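Local atomic coordinates of carboxyvinyl-carboxyphosphonate phosphorylmutase (Bacillus anthracis, PDB entry 4IQD), a protein that belongs to the phosphoenolpyruvate phosphomutase family of TIM-barrel proteins and carries pyruvic acid bound in a pocket of its barrel. Residues V94-G99 against V121-Q126; Q148-I153 against A187-I192; A41-R46 against V85-L90; L31-A36 against F237-Y242. All coordinates share one frame; numbering follows the deposited sequence. Where two conformers were deposited one is given.

Contact 1: residues V94-G99 against V121-Q126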
loop_
_atom_site.group_PDB
_atom_site.type_symbol
_atom_site.label_atom_id
_atom_site.label_comp_id
_atom_site.label_asym_id
_atom_site.label_seq_id
_atom_site.Cartn_x
_atom_site.Cartn_y
_atom_site.Cartn_z
ATOM N N VAL A 94 0.194 0.705 -16.931
ATOM C CA VAL A 94 -0.914 1.000 -16.044
ATOM C C VAL A 94 -2.254 0.659 -16.673
ATOM O O VAL A 94 -2.587 1.136 -17.753
ATOM C CB VAL A 94 -0.914 2.477 -15.642
ATOM C CG1 VAL A 94 -2.156 2.804 -14.834
ATOM C CG2 VAL A 94 0.346 2.803 -14.864
ATOM N N ASP A 95 -3.014 -0.178 -15.981
ATOM C CA ASP A 95 -4.380 -0.480 -16.367
ATOM C C ASP A 95 -5.245 0.748 -16.125
ATOM O O ASP A 95 -5.533 1.097 -14.981
ATOM C CB ASP A 95 -4.898 -1.663 -15.547
ATOM C CG ASP A 95 -6.362 -1.973 -15.816
ATOM O OD1 ASP A 95 -6.898 -1.526 -16.852
ATOM O OD2 ASP A 95 -6.978 -2.682 -14.991
ATOM N N ILE A 96 -5.665 1.403 -17.201
ATOM C CA ILE A 96 -6.518 2.576 -17.069
ATOM C C ILE A 96 -7.986 2.288 -17.383
ATOM O O ILE A 96 -8.746 3.200 -17.701
ATOM C CB ILE A 96 -6.016 3.751 -17.935
ATOM C CG1 ILE A 96 -6.119 3.416 -19.422
ATOM C CG2 ILE A 96 -4.584 4.106 -17.560
ATOM C CD1 ILE A 96 -6.037 4.628 -20.321
ATOM N N ASP A 97 -8.381 1.023 -17.267
ATOM C CA ASP A 97 -9.749 0.602 -17.577
ATOM C C ASP A 97 -10.185 1.071 -18.964
ATOM O O ASP A 97 -9.624 0.650 -19.972
ATOM C CB ASP A 97 -10.735 1.098 -16.513
ATOM C CG ASP A 97 -10.474 0.494 -15.146
ATOM O OD1 ASP A 97 -9.917 -0.620 -15.081
ATOM O OD2 ASP A 97 -10.834 1.135 -14.133
ATOM N N THR A 98 -11.176 1.955 -19.008
ATOM C CA THR A 98 -11.678 2.471 -20.276
ATOM C C THR A 98 -11.332 3.946 -20.489
ATOM O O THR A 98 -11.834 4.580 -21.415
ATOM C CB THR A 98 -13.201 2.288 -20.389
ATOM O OG1 THR A 98 -13.858 3.184 -19.487
ATOM C CG2 THR A 98 -13.590 0.858 -20.046
ATOM N N GLY A 99 -10.473 4.487 -19.630
ATOM C CA GLY A 99 -10.043 5.868 -19.758
ATOM C C GLY A 99 -10.780 6.807 -18.826
ATOM O O GLY A 99 -10.616 8.024 -18.904
ATOM N N VAL A 121 0.046 2.290 -21.150
ATOM C CA VAL A 121 -1.281 2.177 -20.555
ATOM C C VAL A 121 -2.113 1.100 -21.233
ATOM O O VAL A 121 -1.987 0.865 -22.435
ATOM C CB VAL A 121 -2.058 3.508 -20.616
ATOM C CG1 VAL A 121 -1.464 4.521 -19.644
ATOM C CG2 VAL A 121 -2.083 4.055 -22.041
ATOM N N GLN A 122 -2.963 0.451 -20.444
ATOM C CA GLN A 122 -3.860 -0.576 -20.951
ATOM C C GLN A 122 -5.295 -0.092 -20.905
ATOM O O GLN A 122 -5.825 0.204 -19.838
ATOM C CB GLN A 122 -3.737 -1.854 -20.131
ATOM C CG GLN A 122 -4.853 -2.847 -20.389
ATOM C CD GLN A 122 -5.009 -3.852 -19.269
ATOM O OE1 GLN A 122 -4.040 -4.474 -18.836
ATOM N NE2 GLN A 122 -6.235 -4.014 -18.788
ATOM N N ILE A 123 -5.920 -0.024 -22.073
ATOM C CA ILE A 123 -7.296 0.429 -22.183
ATOM C C ILE A 123 -8.138 -0.693 -22.786
ATOM O O ILE A 123 -7.657 -1.453 -23.624
ATOM C CB ILE A 123 -7.390 1.718 -23.029
ATOM C CG1 ILE A 123 -8.794 2.316 -22.974
ATOM C CG2 ILE A 123 -6.974 1.464 -24.467
ATOM C CD1 ILE A 123 -8.940 3.552 -23.828
ATOM N N GLU A 124 -9.388 -0.806 -22.344
ATOM C CA GLU A 124 -10.229 -1.938 -22.721
ATOM C C GLU A 124 -11.536 -1.530 -23.394
ATOM O O GLU A 124 -11.991 -0.394 -23.257
ATOM C CB GLU A 124 -10.525 -2.804 -21.496
ATOM C CG GLU A 124 -11.381 -2.130 -20.440
ATOM C CD GLU A 124 -11.362 -2.875 -19.117
ATOM O OE1 GLU A 124 -12.376 -2.831 -18.389
ATOM O OE2 GLU A 124 -10.330 -3.501 -18.800
ATOM N N ASP A 125 -12.135 -2.475 -24.116
ATOM C CA ASP A 125 -13.390 -2.230 -24.824
ATOM C C ASP A 125 -14.624 -2.618 -24.014
ATOM O O ASP A 125 -15.735 -2.630 -24.536
ATOM C CB ASP A 125 -13.409 -2.924 -26.193
ATOM C CG ASP A 125 -13.174 -4.427 -26.108
ATOM O OD1 ASP A 125 -13.063 -4.970 -24.991
ATOM O OD2 ASP A 125 -13.110 -5.068 -27.179
ATOM N N GLN A 126 -14.425 -2.936 -22.740
ATOM C CA GLN A 126 -15.545 -3.181 -21.846
ATOM C C GLN A 126 -16.375 -1.917 -21.754
ATOM O O GLN A 126 -15.855 -0.814 -21.906
ATOM C CB GLN A 126 -15.051 -3.586 -20.458
ATOM C CG GLN A 126 -14.822 -5.076 -20.285
ATOM C CD GLN A 126 -16.021 -5.780 -19.679
ATOM O OE1 GLN A 126 -16.980 -5.137 -19.249
ATOM N NE2 GLN A 126 -15.971 -7.106 -19.636
HETATM O O HOH W 1 -7.901 -2.037 -19.286
HETATM O O HOH W 2 -9.004 -3.481 -16.736
#
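The amide of Gln122 stacks on the carboxylate of Asp95, the two planes 28° apart, where two parallel strands of the TIM barrel meet, the ends of the beta-alpha-beta crossover 92-95, 103-115, 120-124. Thr98, Gln122 and Ile96 bury the most surface. Gln122 NE2 lies 3.2 Å from Asp95 OD1 at a poor angle, so the pair is no hydrogen bond. Instead NE2 donates to a water at 2.6 Å that also reaches Asp95 OD1 and Glu124 OE2, while Gln122 OE1 bonds to the Tyr54 hydroxyl. The same water therefore lies between two carboxylates, and Asp95 belongs to the pyruvic acid pocket. Just past the strand, Ile96 N still donates to Gln122 O at 2.9 Å. Ile96 CG2 meets Val121 CG1, on the face away from Asp95 and Gln122, at 3.8 Å, and the side chain also packs on Met113 of helix 103-115. From Ile96 to Gly99 runs a type II' turn, overlapping an Asx turn in which Asp97 N donates to Asp95 OD1. The turn presents Asp97 O to Glu124 N at 2.8 Å, with an N-H...O angle of 143°. In Thr98, chi1 of 71° puts OG1 between the backbone N and the carbonyl carbon; the methyl CG2, anti to the carbonyl carbon, lies 3.7 Å from Glu124 CG and 3.4 Å from Gln126 O.

Contact 2: residues Q148-I153 against A187-I192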
loop_
_atom_site.group_PDB
_atom_site.type_symbol
_atom_site.label_atom_id
_atom_site.label_comp_id
_atom_site.label_asym_id
_atom_site.label_seq_id
_atom_site.Cartn_x
_atom_site.Cartn_y
_atom_site.Cartn_z
ATOM N N GLN A 148 -11.773 5.459 -31.379
ATOM C CA GLN A 148 -11.680 6.891 -31.146
ATOM C C GLN A 148 -10.864 7.205 -29.896
ATOM O O GLN A 148 -10.061 8.137 -29.889
ATOM C CB GLN A 148 -13.073 7.491 -31.034
ATOM C CG GLN A 148 -13.858 7.413 -32.321
ATOM C CD GLN A 148 -15.281 7.875 -32.148
ATOM O OE1 GLN A 148 -15.874 7.703 -31.084
ATOM N NE2 GLN A 148 -15.839 8.472 -33.192
ATOM N N LYS A 149 -11.065 6.420 -28.844
ATOM C CA LYS A 149 -10.316 6.599 -27.608
ATOM C C LYS A 149 -8.818 6.403 -27.821
ATOM O O LYS A 149 -8.005 7.142 -27.271
ATOM C CB LYS A 149 -10.820 5.649 -26.524
ATOM C CG LYS A 149 -12.153 6.053 -25.928
ATOM C CD LYS A 149 -12.470 5.242 -24.686
ATOM C CE LYS A 149 -13.621 5.860 -23.913
ATOM N NZ LYS A 149 -13.873 5.166 -22.621
ATOM N N ILE A 150 -8.459 5.402 -28.618
ATOM C CA ILE A 150 -7.062 5.136 -28.925
ATOM C C ILE A 150 -6.473 6.298 -29.714
ATOM O O ILE A 150 -5.360 6.748 -29.442
ATOM C CB ILE A 150 -6.908 3.819 -29.706
ATOM C CG1 ILE A 150 -7.335 2.640 -28.828
ATOM C CG2 ILE A 150 -5.481 3.635 -30.178
ATOM C CD1 ILE A 150 -7.339 1.306 -29.537
ATOM N N LYS A 151 -7.242 6.793 -30.678
ATOM C CA LYS A 151 -6.843 7.947 -31.476
ATOM C C LYS A 151 -6.652 9.175 -30.603
ATOM O O LYS A 151 -5.769 9.994 -30.858
ATOM C CB LYS A 151 -7.888 8.239 -32.554
ATOM C CG LYS A 151 -7.957 7.198 -33.657
ATOM C CD LYS A 151 -9.269 7.270 -34.423
ATOM C CE LYS A 151 -9.422 8.574 -35.184
ATOM N NZ LYS A 151 -10.663 8.563 -36.017
ATOM N N ALA A 152 -7.489 9.300 -29.578
ATOM C CA ALA A 152 -7.365 10.386 -28.613
ATOM C C ALA A 152 -6.023 10.319 -27.891
ATOM O O ALA A 152 -5.359 11.336 -27.688
ATOM C CB ALA A 152 -8.505 10.341 -27.619
ATOM N N ILE A 153 -5.623 9.113 -27.507
ATOM C CA ILE A 153 -4.339 8.921 -26.850
ATOM C C ILE A 153 -3.177 9.246 -27.783
ATOM O O ILE A 153 -2.307 10.039 -27.428
ATOM C CB ILE A 153 -4.191 7.494 -26.309
ATOM C CG1 ILE A 153 -5.291 7.205 -25.289
ATOM C CG2 ILE A 153 -2.832 7.311 -25.671
ATOM C CD1 ILE A 153 -5.229 5.820 -24.702
ATOM N N ALA A 187 -5.558 1.750 -35.295
ATOM C CA ALA A 187 -5.965 2.986 -34.646
ATOM C C ALA A 187 -4.804 3.581 -33.858
ATOM O O ALA A 187 -4.780 4.778 -33.579
ATOM C CB ALA A 187 -7.162 2.742 -33.740
ATOM N N GLY A 188 -3.838 2.741 -33.501
ATOM C CA GLY A 188 -2.639 3.226 -32.848
ATOM C C GLY A 188 -2.101 2.343 -31.743
ATOM O O GLY A 188 -1.015 2.595 -31.230
ATOM N N ALA A 189 -2.853 1.316 -31.367
ATOM C CA ALA A 189 -2.402 0.413 -30.313
ATOM C C ALA A 189 -1.134 -0.315 -30.744
ATOM O O ALA A 189 -0.996 -0.697 -31.904
ATOM C CB ALA A 189 -3.496 -0.577 -29.944
ATOM N N ASP A 190 -0.205 -0.488 -29.810
ATOM C CA ASP A 190 1.090 -1.087 -30.110
ATOM C C ASP A 190 1.128 -2.563 -29.731
ATOM O O ASP A 190 2.041 -3.290 -30.122
ATOM C CB ASP A 190 2.199 -0.336 -29.376
ATOM C CG ASP A 190 2.086 1.167 -29.533
ATOM O OD1 ASP A 190 2.302 1.667 -30.656
ATOM O OD2 ASP A 190 1.787 1.852 -28.533
ATOM N N ALA A 191 0.129 -2.998 -28.970
ATOM C CA ALA A 191 0.081 -4.365 -28.461
ATOM C C ALA A 191 -1.345 -4.761 -28.097
ATOM O O ALA A 191 -2.178 -3.901 -27.819
ATOM C CB ALA A 191 0.996 -4.505 -27.249
ATOM N N ILE A 192 -1.618 -6.063 -28.089
ATOM C CA ILE A 192 -2.957 -6.554 -27.767
ATOM C C ILE A 192 -2.995 -7.509 -26.566
ATOM O O ILE A 192 -2.162 -8.403 -26.434
ATOM C CB ILE A 192 -3.630 -7.225 -28.984
ATOM C CG1 ILE A 192 -3.764 -6.231 -30.135
ATOM C CG2 ILE A 192 -5.003 -7.746 -28.618
ATOM C CD1 ILE A 192 -4.676 -5.060 -29.829
#
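Ile150 reaches from helix 143-156 onto the end of helix 174-187, and its branched side chain makes most of this contact, which buries 185 Å² in total. Its CB starts the approach 4.2 Å from the methyl carbon CB of Ala187, the two residues pointing toward each other between the helices. At CB the chain divides. The short branch, CG2, stands anti to the backbone N because chi1 is -65°, and this carries it over the turn that leaves the neighbouring helix. There it meets three things in succession: Ala187 CB at 4.0 Å, Ala187 O at 3.7 Å and, two residues further along, Ala189 N at 3.7 Å. The contact is van der Waals throughout, with a methyl lying over peptide groups. Those peptide groups belong to a Schellman motif: Gly188 is the first residue to leave the helical conformation, its positive phi of 141° suiting a glycine, and two bonds lead back into the last turn. Gly188 N lies 3.8 Å from Ile150 CG2. In the barrel this turn leads from helix 174-187 into strand 191-194, and Ile150 thus joins two successive outer helices at that point. The long branch continues through CG1, and chi2 at 175° extends it until CD1 lies 4.3 Å from Ala189 CB, a looser apolar touch. Ala189 in turn rests on Ala164 of strand 161-166, while Ile150 also packs on Tyr184. At the outer margin Lys151 CG comes 4.0 Å from Ala187 O, and the rest of its chain bends at chi3 and leads away.

Contact 3: residues A41-R46 against V85-L90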
loop_
_atom_site.group_PDB
_atom_site.type_symbol
_atom_site.label_atom_id
_atom_site.label_comp_id
_atom_site.label_asym_id
_atom_site.label_seq_id
_atom_site.Cartn_x
_atom_site.Cartn_y
_atom_site.Cartn_z
ATOM N N ALA A 41 6.345 -3.187 -2.990
ATOM C CA ALA A 41 6.266 -4.301 -3.925
ATOM C C ALA A 41 7.072 -3.989 -5.182
ATOM O O ALA A 41 7.721 -4.866 -5.748
ATOM C CB ALA A 41 4.814 -4.606 -4.279
ATOM N N ALA A 42 7.036 -2.728 -5.602
ATOM C CA ALA A 42 7.786 -2.283 -6.767
ATOM C C ALA A 42 9.291 -2.447 -6.557
ATOM O O ALA A 42 10.012 -2.876 -7.456
ATOM C CB ALA A 42 7.449 -0.835 -7.080
ATOM N N LEU A 43 9.754 -2.110 -5.360
ATOM C CA LEU A 43 11.168 -2.213 -5.026
ATOM C C LEU A 43 11.644 -3.661 -4.958
ATOM O O LEU A 43 12.752 -3.978 -5.384
ATOM C CB LEU A 43 11.445 -1.502 -3.700
ATOM C CG LEU A 43 11.325 0.022 -3.754
ATOM C CD1 LEU A 43 11.232 0.620 -2.354
ATOM C CD2 LEU A 43 12.502 0.615 -4.517
ATOM N N VAL A 44 10.805 -4.537 -4.416
ATOM C CA VAL A 44 11.150 -5.950 -4.310
ATOM C C VAL A 44 11.226 -6.604 -5.684
ATOM O O VAL A 44 12.100 -7.432 -5.940
ATOM C CB VAL A 44 10.135 -6.719 -3.454
ATOM C CG1 VAL A 44 10.552 -8.168 -3.326
ATOM C CG2 VAL A 44 10.023 -6.092 -2.090
ATOM N N ALA A 45 10.307 -6.224 -6.564
ATOM C CA ALA A 45 10.285 -6.754 -7.918
ATOM C C ALA A 45 11.569 -6.402 -8.656
ATOM O O ALA A 45 12.200 -7.267 -9.262
ATOM C CB ALA A 45 9.075 -6.227 -8.673
ATOM N N ARG A 46 11.943 -5.127 -8.593
ATOM C CA ARG A 46 13.167 -4.638 -9.216
ATOM C C ARG A 46 14.355 -5.441 -8.716
ATOM O O ARG A 46 15.129 -5.981 -9.502
ATOM C CB ARG A 46 13.362 -3.151 -8.897
ATOM C CG ARG A 46 14.502 -2.465 -9.653
ATOM C CD ARG A 46 15.776 -2.349 -8.820
ATOM N NE ARG A 46 15.600 -1.536 -7.617
ATOM C CZ ARG A 46 15.703 -0.211 -7.587
ATOM N NH1 ARG A 46 15.971 0.459 -8.698
ATOM N NH2 ARG A 46 15.531 0.444 -6.448
ATOM N N VAL A 85 7.104 4.551 -10.345
ATOM C CA VAL A 85 8.231 5.071 -11.108
ATOM C C VAL A 85 9.248 5.774 -10.208
ATOM O O VAL A 85 10.449 5.524 -10.311
ATOM C CB VAL A 85 7.765 6.037 -12.213
ATOM C CG1 VAL A 85 8.955 6.519 -13.034
ATOM C CG2 VAL A 85 6.742 5.361 -13.109
ATOM N N ARG A 86 8.755 6.639 -9.323
ATOM C CA ARG A 86 9.597 7.390 -8.392
ATOM C C ARG A 86 10.505 6.469 -7.597
ATOM O O ARG A 86 11.591 6.860 -7.169
ATOM C CB ARG A 86 8.738 8.182 -7.402
ATOM C CG ARG A 86 8.082 9.443 -7.950
ATOM C CD ARG A 86 7.195 10.085 -6.883
ATOM N NE ARG A 86 6.717 11.414 -7.261
ATOM C CZ ARG A 86 6.025 12.217 -6.458
ATOM N NH1 ARG A 86 5.634 13.411 -6.881
ATOM N NH2 ARG A 86 5.724 11.830 -5.227
ATOM N N ALA A 87 10.053 5.240 -7.400
ATOM C CA ALA A 87 10.757 4.320 -6.531
ATOM C C ALA A 87 11.764 3.439 -7.255
ATOM O O ALA A 87 12.770 3.042 -6.676
ATOM C CB ALA A 87 9.760 3.457 -5.765
ATOM N N THR A 88 11.501 3.149 -8.526
ATOM C CA THR A 88 12.243 2.107 -9.225
ATOM C C THR A 88 12.946 2.582 -10.488
ATOM O O THR A 88 13.990 2.039 -10.859
ATOM C CB THR A 88 11.309 0.956 -9.619
ATOM O OG1 THR A 88 10.303 1.448 -10.512
ATOM C CG2 THR A 88 10.639 0.374 -8.386
ATOM N N ASP A 89 12.366 3.582 -11.143
ATOM C CA ASP A 89 12.819 4.037 -12.467
ATOM C C ASP A 89 12.647 2.929 -13.513
ATOM O O ASP A 89 13.456 2.787 -14.432
ATOM C CB ASP A 89 14.266 4.555 -12.434
ATOM C CG ASP A 89 14.627 5.366 -13.661
ATOM O OD1 ASP A 89 13.924 6.356 -13.948
ATOM O OD2 ASP A 89 15.612 5.005 -14.341
ATOM N N LEU A 90 11.586 2.142 -13.355
ATOM C CA LEU A 90 11.246 1.091 -14.310
ATOM C C LEU A 90 10.027 1.468 -15.138
ATOM O O LEU A 90 9.163 2.204 -14.665
ATOM C CB LEU A 90 10.956 -0.223 -13.586
ATOM C CG LEU A 90 12.151 -1.034 -13.100
ATOM C CD1 LEU A 90 11.661 -2.323 -12.473
ATOM C CD2 LEU A 90 13.093 -1.313 -14.252
#
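The guanidinium of Arg46 is the flat group here, and the CA of Thr88 lies over one of its faces. Ala87 O approaches the group obliquely, 3.8 Å from NH2, whereas Thr88 O stands 3.3 Å from NH1 at an angle too poor for a hydrogen bond. The arginine gets there by folding: chi2 at -99° and chi3 at -62° turn the chain back over the last residues of helix 74-88. Its aliphatic part does separate work, since CG lies 4.0 Å from Leu90 CD1, the two side chains crossing at a slant. One turn earlier on helix 39-48, Leu43 CD2 sits 3.3 Å from Ala87 O and 4.1 Å from Ala87 CB. In the conformer described, Thr88 CG2 meets Ala42 CB at 3.7 Å; a second conformer of Thr88 was deposited, which makes this detail less certain. In the same conformer OG1 accepts from Leu90 N in an ST turn and also bonds to Leu84 O. The contact thus joins two helices of the TIM barrel, with Leu53 of strand 53-55 beneath Ala42, Thr88 and Leu90, and Tyr254 of the second subunit packing on Ala41 and Val44. The carbonyls at the C-terminal end of helix 74-88 face a cationic group; any attraction between the guanidinium and these carbonyls is probably a general electrostatic one, since no hydrogen bond forms between them.

Contact 4: residues L31-A36 against F237-Y242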
loop_
_atom_site.group_PDB
_atom_site.type_symbol
_atom_site.label_atom_id
_atom_site.label_comp_id
_atom_site.label_asym_id
_atom_site.label_seq_id
_atom_site.Cartn_x
_atom_site.Cartn_y
_atom_site.Cartn_z
ATOM N N LEU A 31 8.895 -10.973 -21.932
ATOM C CA LEU A 31 8.992 -10.009 -20.846
ATOM C C LEU A 31 8.000 -10.338 -19.741
ATOM O O LEU A 31 6.795 -10.373 -19.972
ATOM C CB LEU A 31 8.729 -8.597 -21.369
ATOM C CG LEU A 31 8.684 -7.496 -20.310
ATOM C CD1 LEU A 31 10.054 -7.297 -19.677
ATOM C CD2 LEU A 31 8.166 -6.199 -20.906
ATOM N N GLN A 32 8.508 -10.592 -18.542
ATOM C CA GLN A 32 7.634 -10.797 -17.399
ATOM C C GLN A 32 7.373 -9.462 -16.713
ATOM O O GLN A 32 8.303 -8.731 -16.374
ATOM C CB GLN A 32 8.241 -11.794 -16.416
ATOM C CG GLN A 32 8.369 -13.209 -16.948
ATOM C CD GLN A 32 8.870 -14.177 -15.895
ATOM O OE1 GLN A 32 10.004 -14.072 -15.430
ATOM N NE2 GLN A 32 8.022 -15.120 -15.505
ATOM N N ILE A 33 6.097 -9.145 -16.524
ATOM C CA ILE A 33 5.700 -7.871 -15.941
ATOM C C ILE A 33 4.849 -8.093 -14.696
ATOM O O ILE A 33 3.650 -8.343 -14.790
ATOM C CB ILE A 33 4.900 -7.024 -16.943
ATOM C CG1 ILE A 33 5.661 -6.887 -18.262
ATOM C CG2 ILE A 33 4.603 -5.657 -16.360
ATOM C CD1 ILE A 33 4.965 -6.001 -19.261
ATOM N N PRO A 34 5.473 -8.006 -13.518
ATOM C CA PRO A 34 4.789 -8.222 -12.243
ATOM C C PRO A 34 3.904 -7.053 -11.860
ATOM O O PRO A 34 4.264 -5.903 -12.096
ATOM C CB PRO A 34 5.939 -8.314 -11.236
ATOM C CG PRO A 34 7.178 -8.411 -12.032
ATOM C CD PRO A 34 6.910 -7.764 -13.334
ATOM N N GLY A 35 2.756 -7.347 -11.264
ATOM C CA GLY A 35 1.939 -6.312 -10.673
ATOM C C GLY A 35 2.555 -5.829 -9.372
ATOM O O GLY A 35 2.984 -6.628 -8.543
ATOM N N ALA A 36 2.619 -4.513 -9.201
ATOM C CA ALA A 36 3.059 -3.928 -7.943
ATOM C C ALA A 36 2.021 -2.921 -7.483
ATOM O O ALA A 36 1.895 -1.849 -8.067
ATOM C CB ALA A 36 4.411 -3.257 -8.110
ATOM N N PHE A 237 3.402 -15.267 -27.468
ATOM C CA PHE A 237 3.326 -14.091 -26.605
ATOM C C PHE A 237 4.693 -13.469 -26.372
ATOM O O PHE A 237 5.704 -14.162 -26.350
ATOM C CB PHE A 237 2.661 -14.431 -25.272
ATOM C CG PHE A 237 1.182 -14.653 -25.383
ATOM C CD1 PHE A 237 0.311 -13.580 -25.382
ATOM C CD2 PHE A 237 0.667 -15.930 -25.502
ATOM C CE1 PHE A 237 -1.047 -13.776 -25.495
ATOM C CE2 PHE A 237 -0.691 -16.132 -25.612
ATOM C CZ PHE A 237 -1.550 -15.052 -25.608
ATOM N N GLN A 238 4.715 -12.153 -26.200
ATOM C CA GLN A 238 5.973 -11.434 -26.043
ATOM C C GLN A 238 6.057 -10.698 -24.710
ATOM O O GLN A 238 7.060 -10.056 -24.406
ATOM C CB GLN A 238 6.175 -10.479 -27.217
ATOM C CG GLN A 238 6.055 -11.182 -28.556
ATOM C CD GLN A 238 6.146 -10.243 -29.731
ATOM O OE1 GLN A 238 6.990 -9.349 -29.761
ATOM N NE2 GLN A 238 5.275 -10.441 -30.712
HETATM N N MSE A 239 4.996 -10.798 -23.918
HETATM C CA MSE A 239 4.998 -10.251 -22.570
HETATM C C MSE A 239 3.902 -10.921 -21.759
HETATM O O MSE A 239 2.898 -11.372 -22.312
HETATM C CB MSE A 239 4.806 -8.734 -22.593
HETATM C CG MSE A 239 3.360 -8.282 -22.648
HETATM SE SE MSE A 239 3.170 -6.401 -23.117
HETATM C CE MSE A 239 3.405 -6.566 -25.044
ATOM N N VAL A 240 4.102 -11.002 -20.450
ATOM C CA VAL A 240 3.135 -11.645 -19.575
ATOM C C VAL A 240 3.050 -10.933 -18.234
ATOM O O VAL A 240 4.067 -10.593 -17.632
ATOM C CB VAL A 240 3.459 -13.142 -19.369
ATOM C CG1 VAL A 240 4.927 -13.334 -19.049
ATOM C CG2 VAL A 240 2.581 -13.743 -18.284
ATOM N N ILE A 241 1.825 -10.699 -17.776
ATOM C CA ILE A 241 1.602 -9.995 -16.524
ATOM C C ILE A 241 1.166 -10.925 -15.393
ATOM O O ILE A 241 0.486 -11.928 -15.615
ATOM C CB ILE A 241 0.555 -8.877 -16.685
ATOM C CG1 ILE A 241 -0.773 -9.459 -17.160
ATOM C CG2 ILE A 241 1.047 -7.822 -17.664
ATOM C CD1 ILE A 241 -1.868 -8.434 -17.290
ATOM N N TYR A 242 1.579 -10.574 -14.180
ATOM C CA TYR A 242 1.159 -11.257 -12.965
ATOM C C TYR A 242 0.559 -10.180 -12.066
ATOM O O TYR A 242 1.194 -9.727 -11.115
ATOM C CB TYR A 242 2.356 -11.946 -12.299
ATOM C CG TYR A 242 3.136 -12.848 -13.238
ATOM C CD1 TYR A 242 2.875 -14.211 -13.303
ATOM C CD2 TYR A 242 4.127 -12.334 -14.067
ATOM C CE1 TYR A 242 3.578 -15.037 -14.163
ATOM C CE2 TYR A 242 4.834 -13.152 -14.932
ATOM C CZ TYR A 242 4.555 -14.501 -14.974
ATOM O OH TYR A 242 5.256 -15.316 -15.831
HETATM O O HOH W 3 1.828 -8.931 -8.780
#
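Ile33 and Ile241 meet at the apolar centre, where Ile33 CB lies 4.0 Å from Ile241 CG2. Next to them on the same sheet face Leu31 CB is 4.1 Å from Met239 CB, and Ile33 CD1 comes 4.3 Å from the selenium of Met239, modelled as selenomethionine. Leu24, Phe21 and Val25 of helix 14-26 cover this face. Behind the side chains the strands run parallel, their axes 4.7 Å apart at 21°. They are the first and the last strands of the TIM barrel, and their pairing closes it. Ile33 sits centrally in the register, its N donating to Val240 O at 2.7 Å and its O accepting from Tyr242 N. Gly35 N carries the bonding past the strand by donating to Tyr242 O. The opposite face, with Gln32, Val240 and Tyr242, is more polar. Gln32 CG lies alongside Val240 CG1, and its chain extends to the Tyr242 ring, where amide and ring planes stand 80° apart. NE2 donates to Tyr242 OH at 2.8 Å with an N-H...O angle of 154°, the hydroxyl lying near the amide plane. The same NE2 makes a weak bond to Ile261 O of the second subunit.

How the contacts relate
From the N terminus, strand 31-34 opens the widest loop, which contact 4 closes some 200 residues later; the other three contacts are nested inside it. Contact 3 comes first in the chain, linking helix 39-48 with the end of helix 74-88. Contact 1 follows, closing a single crossover between strands 92-95 and 120-124, and contact 2 then ties helix 143-156 to the exit of helix 174-187. These three lie in series, and no loop crosses another. Physical touches join them: Ala36 of contact 4 packs on contact 3, Ile123 of contact 1 on Lys149 of contact 2, and Ala191 of contact 2 on Met239 of contact 4. Contacts 3 and 4 both also reach the second subunit.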